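Local coordinates for M32 carboxypeptidase (Chitinophagaceae bacterium, PDB 7A03), which probably acts as a metal-dependent carboxypeptidase of the M32 (Taq) family, removing amino acids from the C-terminal end of peptides, at residues Gln211-Leu214 with Gly215-Leu218; Phe316-Pro319 with Arg320-Ala323; Ala323-Pro326 with Glu327-Gly330. One frame throughout, in Å; residues are numbered along the deposited sequence.

Interaction 1. Residues Gln211-Leu214 with Gly215-Leu218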
loop_
_atom_site.group_PDB
_atom_site.type_symbol
_atom_site.label_atom_id
_atom_site.label_comp_id
_atom_site.label_asym_id
_atom_site.label_seq_id
_atom_site.Cartn_x
_atom_site.Cartn_y
_atom_site.Cartn_z
ATOM N N GLN A 211 16.066 3.469 19.649
ATOM C CA GLN A 211 15.247 3.045 18.512
ATOM C C GLN A 211 15.155 4.142 17.457
ATOM O O GLN A 211 15.274 3.880 16.249
ATOM C CB GLN A 211 13.854 2.621 18.970
ATOM C CG GLN A 211 13.824 1.333 19.763
ATOM C CD GLN A 211 12.443 0.756 19.809
ATOM O OE1 GLN A 211 11.897 0.367 18.779
ATOM N NE2 GLN A 211 11.849 0.712 20.989
ATOM N N TRP A 212 14.912 5.380 17.891
ATOM C CA TRP A 212 14.774 6.476 16.936
ATOM C C TRP A 212 16.010 6.583 16.056
ATOM O O TRP A 212 15.912 6.630 14.814
ATOM C CB TRP A 212 14.533 7.788 17.680
ATOM C CG TRP A 212 14.570 8.959 16.769
ATOM C CD1 TRP A 212 15.628 9.778 16.542
ATOM C CD2 TRP A 212 13.497 9.449 15.947
ATOM N NE1 TRP A 212 15.293 10.751 15.632
ATOM C CE2 TRP A 212 13.996 10.562 15.235
ATOM C CE3 TRP A 212 12.177 9.040 15.722
ATOM C CZ2 TRP A 212 13.205 11.302 14.345
ATOM C CZ3 TRP A 212 11.385 9.780 14.831
ATOM C CH2 TRP A 212 11.910 10.886 14.147
ATOM N N GLN A 213 17.195 6.591 16.689
ATOM C CA GLN A 213 18.423 6.741 15.918
ATOM C C GLN A 213 18.686 5.524 15.038
ATOM O O GLN A 213 19.231 5.672 13.939
ATOM C CB GLN A 213 19.605 7.038 16.843
ATOM C CG GLN A 213 20.875 7.449 16.106
ATOM C CD GLN A 213 20.674 8.673 15.251
ATOM O OE1 GLN A 213 20.219 9.710 15.737
ATOM N NE2 GLN A 213 20.985 8.559 13.965
ATOM N N LEU A 214 18.292 4.334 15.499
ATOM C CA LEU A 214 18.438 3.129 14.689
ATOM C C LEU A 214 17.673 3.263 13.381
ATOM O O LEU A 214 18.196 2.948 12.300
ATOM C CB LEU A 214 17.928 1.922 15.478
ATOM C CG LEU A 214 17.733 0.621 14.690
ATOM C CD1 LEU A 214 19.057 0.177 14.108
ATOM C CD2 LEU A 214 17.160 -0.454 15.594
ATOM N N GLY A 215 16.425 3.734 13.466
ATOM C CA GLY A 215 15.624 3.891 12.257
ATOM C C GLY A 215 16.193 4.931 11.311
ATOM O O GLY A 215 16.233 4.728 10.087
ATOM N N ILE A 216 16.640 6.067 11.861
ATOM C CA ILE A 216 17.312 7.069 11.028
ATOM C C ILE A 216 18.526 6.464 10.311
ATOM O O ILE A 216 18.753 6.701 9.113
ATOM C CB ILE A 216 17.704 8.290 11.878
ATOM C CG1 ILE A 216 16.459 8.984 12.465
ATOM C CG2 ILE A 216 18.590 9.224 11.063
ATOM C CD1 ILE A 216 15.626 9.721 11.435
ATOM N N ASP A 217 19.347 5.706 11.048
ATOM C CA ASP A 217 20.535 5.090 10.466
ATOM C C ASP A 217 20.164 4.119 9.352
ATOM O O ASP A 217 20.789 4.111 8.286
ATOM C CB ASP A 217 21.293 4.336 11.554
ATOM C CG ASP A 217 22.111 5.239 12.448
ATOM O OD1 ASP A 217 22.135 6.467 12.230
ATOM O OD2 ASP A 217 22.745 4.693 13.378
ATOM N N LEU A 218 19.150 3.288 9.585
ATOM C CA LEU A 218 18.738 2.335 8.559
ATOM C C LEU A 218 18.241 3.048 7.309
ATOM O O LEU A 218 18.585 2.661 6.189
ATOM C CB LEU A 218 17.670 1.404 9.122
ATOM C CG LEU A 218 18.203 0.436 10.173
ATOM C CD1 LEU A 218 17.043 -0.316 10.795
ATOM C CD2 LEU A 218 19.219 -0.522 9.539
#

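Interaction 2. Residues Phe316-Pro319 with Arg320-Ala323. With GOL (glycerol), chain D.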
loop_
_atom_site.group_PDB
_atom_site.type_symbol
_atom_site.label_atom_id
_atom_site.label_comp_id
_atom_site.label_asym_id
_atom_site.label_seq_id
_atom_site.Cartn_x
_atom_site.Cartn_y
_atom_site.Cartn_z
ATOM N N PHE A 316 24.735 -8.829 8.637
ATOM C CA PHE A 316 25.404 -7.564 8.898
ATOM C C PHE A 316 24.722 -6.770 10.003
ATOM O O PHE A 316 25.400 -6.215 10.883
ATOM C CB PHE A 316 25.457 -6.740 7.605
ATOM C CG PHE A 316 26.057 -5.369 7.773
ATOM C CD1 PHE A 316 27.431 -5.195 7.710
ATOM C CD2 PHE A 316 25.253 -4.256 7.960
ATOM C CE1 PHE A 316 27.990 -3.947 7.845
ATOM C CE2 PHE A 316 25.809 -2.987 8.108
ATOM C CZ PHE A 316 27.188 -2.837 8.045
ATOM N N GLN A 317 23.390 -6.691 9.989
ATOM C CA GLN A 317 22.728 -5.797 10.933
ATOM C C GLN A 317 22.658 -6.349 12.357
ATOM O O GLN A 317 22.652 -5.569 13.314
ATOM C CB GLN A 317 21.339 -5.399 10.429
ATOM C CG GLN A 317 21.350 -4.498 9.194
ATOM C CD GLN A 317 21.867 -3.086 9.469
ATOM O OE1 GLN A 317 22.033 -2.674 10.624
ATOM N NE2 GLN A 317 22.105 -2.340 8.405
ATOM N N TYR A 318 22.604 -7.668 12.544
ATOM C CA TYR A 318 22.382 -8.192 13.889
ATOM C C TYR A 318 23.476 -7.818 14.879
ATOM O O TYR A 318 23.136 -7.353 15.978
ATOM C CB TYR A 318 22.060 -9.697 13.887
ATOM C CG TYR A 318 21.585 -10.124 15.261
ATOM C CD1 TYR A 318 20.433 -9.575 15.806
ATOM C CD2 TYR A 318 22.315 -11.034 16.037
ATOM C CE1 TYR A 318 20.002 -9.914 17.075
ATOM C CE2 TYR A 318 21.879 -11.391 17.308
ATOM C CZ TYR A 318 20.720 -10.828 17.815
ATOM O OH TYR A 318 20.253 -11.134 19.075
ATOM N N PRO A 319 24.771 -7.994 14.589
ATOM C CA PRO A 319 25.778 -7.574 15.578
ATOM C C PRO A 319 25.671 -6.101 15.924
ATOM O O PRO A 319 25.899 -5.712 17.083
ATOM C CB PRO A 319 27.112 -7.919 14.899
ATOM C CG PRO A 319 26.764 -8.898 13.826
ATOM C CD PRO A 319 25.389 -8.562 13.377
ATOM N N ARG A 320 25.261 -5.270 14.958
ATOM C CA ARG A 320 25.113 -3.844 15.229
ATOM C C ARG A 320 23.968 -3.573 16.208
ATOM O O ARG A 320 24.116 -2.791 17.161
ATOM C CB ARG A 320 24.939 -3.077 13.922
ATOM C CG ARG A 320 26.095 -3.237 12.941
ATOM C CD ARG A 320 25.789 -2.584 11.578
ATOM N NE ARG A 320 25.603 -1.129 11.637
ATOM C CZ ARG A 320 26.594 -0.245 11.600
ATOM N NH1 ARG A 320 27.850 -0.654 11.502
ATOM N NH2 ARG A 320 26.323 1.056 11.650
ATOM N N ILE A 321 22.811 -4.213 16.006
ATOM C CA ILE A 321 21.724 -3.962 16.947
ATOM C C ILE A 321 21.980 -4.644 18.286
ATOM O O ILE A 321 21.474 -4.191 19.316
ATOM C CB ILE A 321 20.300 -4.226 16.408
ATOM C CG1 ILE A 321 20.049 -5.716 16.221
ATOM C CG2 ILE A 321 20.010 -3.418 15.144
ATOM C CD1 ILE A 321 18.557 -6.036 16.163
ATOM N N GLN A 322 22.768 -5.720 18.306
ATOM C CA GLN A 322 23.172 -6.302 19.580
ATOM C C GLN A 322 24.013 -5.314 20.362
ATOM O O GLN A 322 23.853 -5.169 21.582
ATOM C CB GLN A 322 24.005 -7.547 19.315
ATOM C CG GLN A 322 23.223 -8.825 19.271
ATOM C CD GLN A 322 24.150 -10.017 19.245
ATOM O OE1 GLN A 322 25.134 -10.024 18.503
ATOM N NE2 GLN A 322 23.868 -11.018 20.079
ATOM N N ALA A 323 24.935 -4.642 19.676
ATOM C CA ALA A 323 25.747 -3.622 20.333
ATOM C C ALA A 323 24.891 -2.480 20.854
ATOM O O ALA A 323 25.221 -1.869 21.885
ATOM C CB ALA A 323 26.780 -3.084 19.344
HETATM C C1 GOL D . 23.295 0.301 14.164
HETATM O O1 GOL D . 23.623 1.138 15.257
HETATM C C2 GOL D . 22.669 1.219 13.080
HETATM O O2 GOL D . 23.605 2.050 12.465
HETATM C C3 GOL D . 21.971 0.253 12.067
HETATM O O3 GOL D . 22.943 -0.383 11.292
#

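Interaction 3. Residues Ala323-Pro326 with Glu327-Gly330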
loop_
_atom_site.group_PDB
_atom_site.type_symbol
_atom_site.label_atom_id
_atom_site.label_comp_id
_atom_site.label_asym_id
_atom_site.label_seq_id
_atom_site.Cartn_x
_atom_site.Cartn_y
_atom_site.Cartn_z
ATOM N N ALA A 323 24.935 -4.642 19.676
ATOM C CA ALA A 323 25.747 -3.622 20.333
ATOM C C ALA A 323 24.891 -2.480 20.854
ATOM O O ALA A 323 25.221 -1.869 21.885
ATOM C CB ALA A 323 26.780 -3.084 19.344
ATOM N N LEU A 324 23.804 -2.166 20.144
ATOM C CA LEU A 324 22.920 -1.091 20.571
ATOM C C LEU A 324 22.071 -1.489 21.779
ATOM O O LEU A 324 21.789 -0.651 22.645
ATOM C CB LEU A 324 22.025 -0.701 19.400
ATOM C CG LEU A 324 21.182 0.546 19.548
ATOM C CD1 LEU A 324 22.082 1.709 19.970
ATOM C CD2 LEU A 324 20.518 0.820 18.225
ATOM N N PHE A 325 21.641 -2.751 21.849
ATOM C CA PHE A 325 20.724 -3.228 22.890
ATOM C C PHE A 325 21.290 -4.481 23.559
ATOM O O PHE A 325 20.659 -5.545 23.558
ATOM C CB PHE A 325 19.351 -3.527 22.284
ATOM C CG PHE A 325 18.659 -2.319 21.702
ATOM C CD1 PHE A 325 18.165 -1.338 22.533
ATOM C CD2 PHE A 325 18.491 -2.178 20.332
ATOM C CE1 PHE A 325 17.510 -0.224 22.014
ATOM C CE2 PHE A 325 17.844 -1.064 19.806
ATOM C CZ PHE A 325 17.358 -0.086 20.654
ATOM N N PRO A 326 22.479 -4.394 24.159
ATOM C CA PRO A 326 23.116 -5.625 24.649
ATOM C C PRO A 326 22.380 -6.279 25.805
ATOM O O PRO A 326 22.424 -7.510 25.925
ATOM C CB PRO A 326 24.524 -5.165 25.044
ATOM C CG PRO A 326 24.348 -3.753 25.406
ATOM C CD PRO A 326 23.283 -3.200 24.472
ATOM N N GLU A 327 21.680 -5.503 26.643
ATOM C CA GLU A 327 20.942 -6.111 27.745
ATOM C C GLU A 327 19.722 -6.883 27.261
ATOM O O GLU A 327 19.232 -7.766 27.969
ATOM C CB GLU A 327 20.538 -5.063 28.783
ATOM C CG GLU A 327 20.019 -5.681 30.070
ATOM C CD GLU A 327 19.956 -4.705 31.224
ATOM O OE1 GLU A 327 20.968 -4.013 31.478
ATOM O OE2 GLU A 327 18.894 -4.643 31.885
ATOM N N GLN A 328 19.230 -6.583 26.062
ATOM C CA GLN A 328 18.072 -7.275 25.521
ATOM C C GLN A 328 18.454 -8.384 24.554
ATOM O O GLN A 328 17.763 -9.404 24.488
ATOM C CB GLN A 328 17.167 -6.271 24.792
ATOM C CG GLN A 328 16.525 -5.219 25.708
ATOM C CD GLN A 328 17.514 -4.162 26.182
ATOM O OE1 GLN A 328 18.390 -3.710 25.423
ATOM N NE2 GLN A 328 17.399 -3.782 27.455
ATOM N N LEU A 329 19.544 -8.215 23.815
ATOM C CA LEU A 329 19.885 -9.117 22.727
ATOM C C LEU A 329 21.237 -9.787 22.898
ATOM O O LEU A 329 21.603 -10.628 22.069
ATOM C CB LEU A 329 19.850 -8.370 21.389
ATOM C CG LEU A 329 18.503 -7.746 21.053
ATOM C CD1 LEU A 329 18.603 -6.913 19.782
ATOM C CD2 LEU A 329 17.459 -8.835 20.907
ATOM N N GLY A 330 21.987 -9.460 23.957
ATOM C CA GLY A 330 23.349 -9.958 24.069
ATOM C C GLY A 330 23.455 -11.452 24.276
ATOM O O GLY A 330 24.497 -12.041 23.963
#

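Interaction 1. Residues Gln211-Leu214 with Gly215-Leu218
Q213 and D217, one helical turn apart on helix 208-222, are joined through their side chains as well as their backbones. Q213 NE2 donates to D217 OD1 over 3.0 Å, with the acceptor only 2° out of the Q213 amide plane; on the aspartate side the donor arrives from above the carboxylate, 49° out of its plane. The bend in the glutamine chain at chi2 (58°) turns the amide forward along the helix, toward D217. D217 OD2 is hydrogen-bonded to a bound glycerol, so the two carboxylate oxygens have different partners.

The main-chain hydrogen bonds are those of a regular alpha-helix: the amides of G215, I216, D217 and L218 reach the carbonyl oxygens of Q211, W212, Q213 and L214, for example L218 N to L214 O at 2.9 Å.

Apolar contacts follow the same i to i+4 spacing. I216 lays CG1 over one face of the W212 indole, a CH-pi contact with CG1 4.1 Å from the centroid of the W212 five-membered ring and displaced toward the rim. Strand 229-233 also touches both side chains, through Q231. On the buried side, L214 CD1 meets L218 CD1 at 3.9 Å; both leucines pack on T262 of helix 258-277, and L214 also reaches I321 and L324 of helix 311-324.

The helix thus has different faces: L214 and L218 pack on two neighbouring helices, W212 and I216 meet strand 229-233, and Q213 and D217 form a polar pair whose amide-carboxylate bond limits the turning of D217 and probably helps keep OD2 directed at the glycerol hydroxyl.

Interaction 2. Residues Phe316-Pro319 with Arg320-Ala323
R320 and Q317, three residues apart on helix 311-324, share one glycerol hydroxyl. R320 NE donates to glycerol O3 over 2.8 Å, and O3 in turn donates to Q317 OE1 at 2.6 Å, so this hydroxyl both accepts and donates between the two side chains. R320 NH2 adds a second bond, to glycerol O2 at 3.0 Å, which lies at the guanidinium edge and in its plane. The arginine chain bends at chi3 (63°) to bring both nitrogens to the ligand. The amide nitrogen of Q317 is satisfied by Q221 OE1 and Y452 OH; glycerol, probably from the crystallisation liquor, also bonds to D217 and Q221. Beside this site R320 CD packs 3.5 Å from F316 CE2, and the guanidinium lies almost parallel to the phenyl plane, 6° apart.

Y318 and Q322 meet differently. Q322 CG sits over one face of the tyrosine ring, 3.8 Å from the centroid of the Y318 ring, and the extended chain continues past CE2 to an amide tilted 27° from the ring. Q322 NE2 is hydrogen-bonded to L329 O, and Y318 OH to V332 O. An alanine in place of Y318 would probably leave V332 O without this donor and open a gap beside Q322 CG, where the ring had lain.

Along the backbone, I321 N, Q322 N and A323 N bond to the oxygens of Q317, Y318 and P319, while the proline nitrogen has no hydrogen to give the preceding turn, where the helix kinks.

The polar groups fall into two sets: Q317 and R320 are bridged by a glycerol that may mark a small polar pocket, whereas Y318 and Q322 tie the helix to the chain that follows it.

Interaction 3. Residues Ala323-Pro326 with Glu327-Gly330
F325 lies against the amide oxygen of Q328: OE1 approaches F325 CB to 3.3 Å and stands at the edge of the phenyl ring, near its plane, with CD1 the nearest ring atom at 3.7 Å. The amide is turned 79° from the ring, so the two flat groups meet nearly perpendicular rather than stacked. A bend in the Q328 chain at chi2 (74°) curls its end back toward F325, putting OE1 beside the base of the aromatic side chain. The ring reaches the other way, into the body of the fold, where it meets F206 edge-to-face and touches K210 and Q211 of helix 208-222. L329 packs on Y318 and I321 of helix 311-324, and its CD1 has a looser apolar contact with F325 CB at 4.3 Å.

The backbone turns sharply at F325, the first residue to leave helical geometry after helix 311-324 and also the N-cap position of the short helix 326-329. Its carbonyl oxygen accepts two hydrogen bonds. L329 N comes nearly in line with the C=O bond at 2.9 Å, whereas Q328 N reaches the same F325 O at 3.1 Å from well above the carbonyl plane, 55° out of it. P326 follows the cap, and its oxygen takes G330 N at 2.8 Å, with the donor again lifted out of the carbonyl plane.

One carbonyl with two amide donors thus holds the single short turn of helix 326-329 against F325. At this join between helices F325 O is satisfied by both amides, while the phenyl group next to it makes an apolar attachment to the rest of the fold.

From the N terminus, interaction 1 comes first, within helix 208-222; interactions 2 and 3 follow about a hundred residues later and share A323, at the end of helix 311-324 and the turn into helix 326-329. All three are local and run in series: each covers eight consecutive residues, with partners about one turn apart, none closes a long loop, and none nests in or crosses another. In space they converge. L214 and L218 of interaction 1 pack on I321 and Q317 of interaction 2, and Q211 and L214 meet F325 and L324 of interaction 3. Q322 and I321 meet L329, folding helix 326-329 back on helix 311-324, while helix 311-324 and the linking residue F325 pack on helix 208-222.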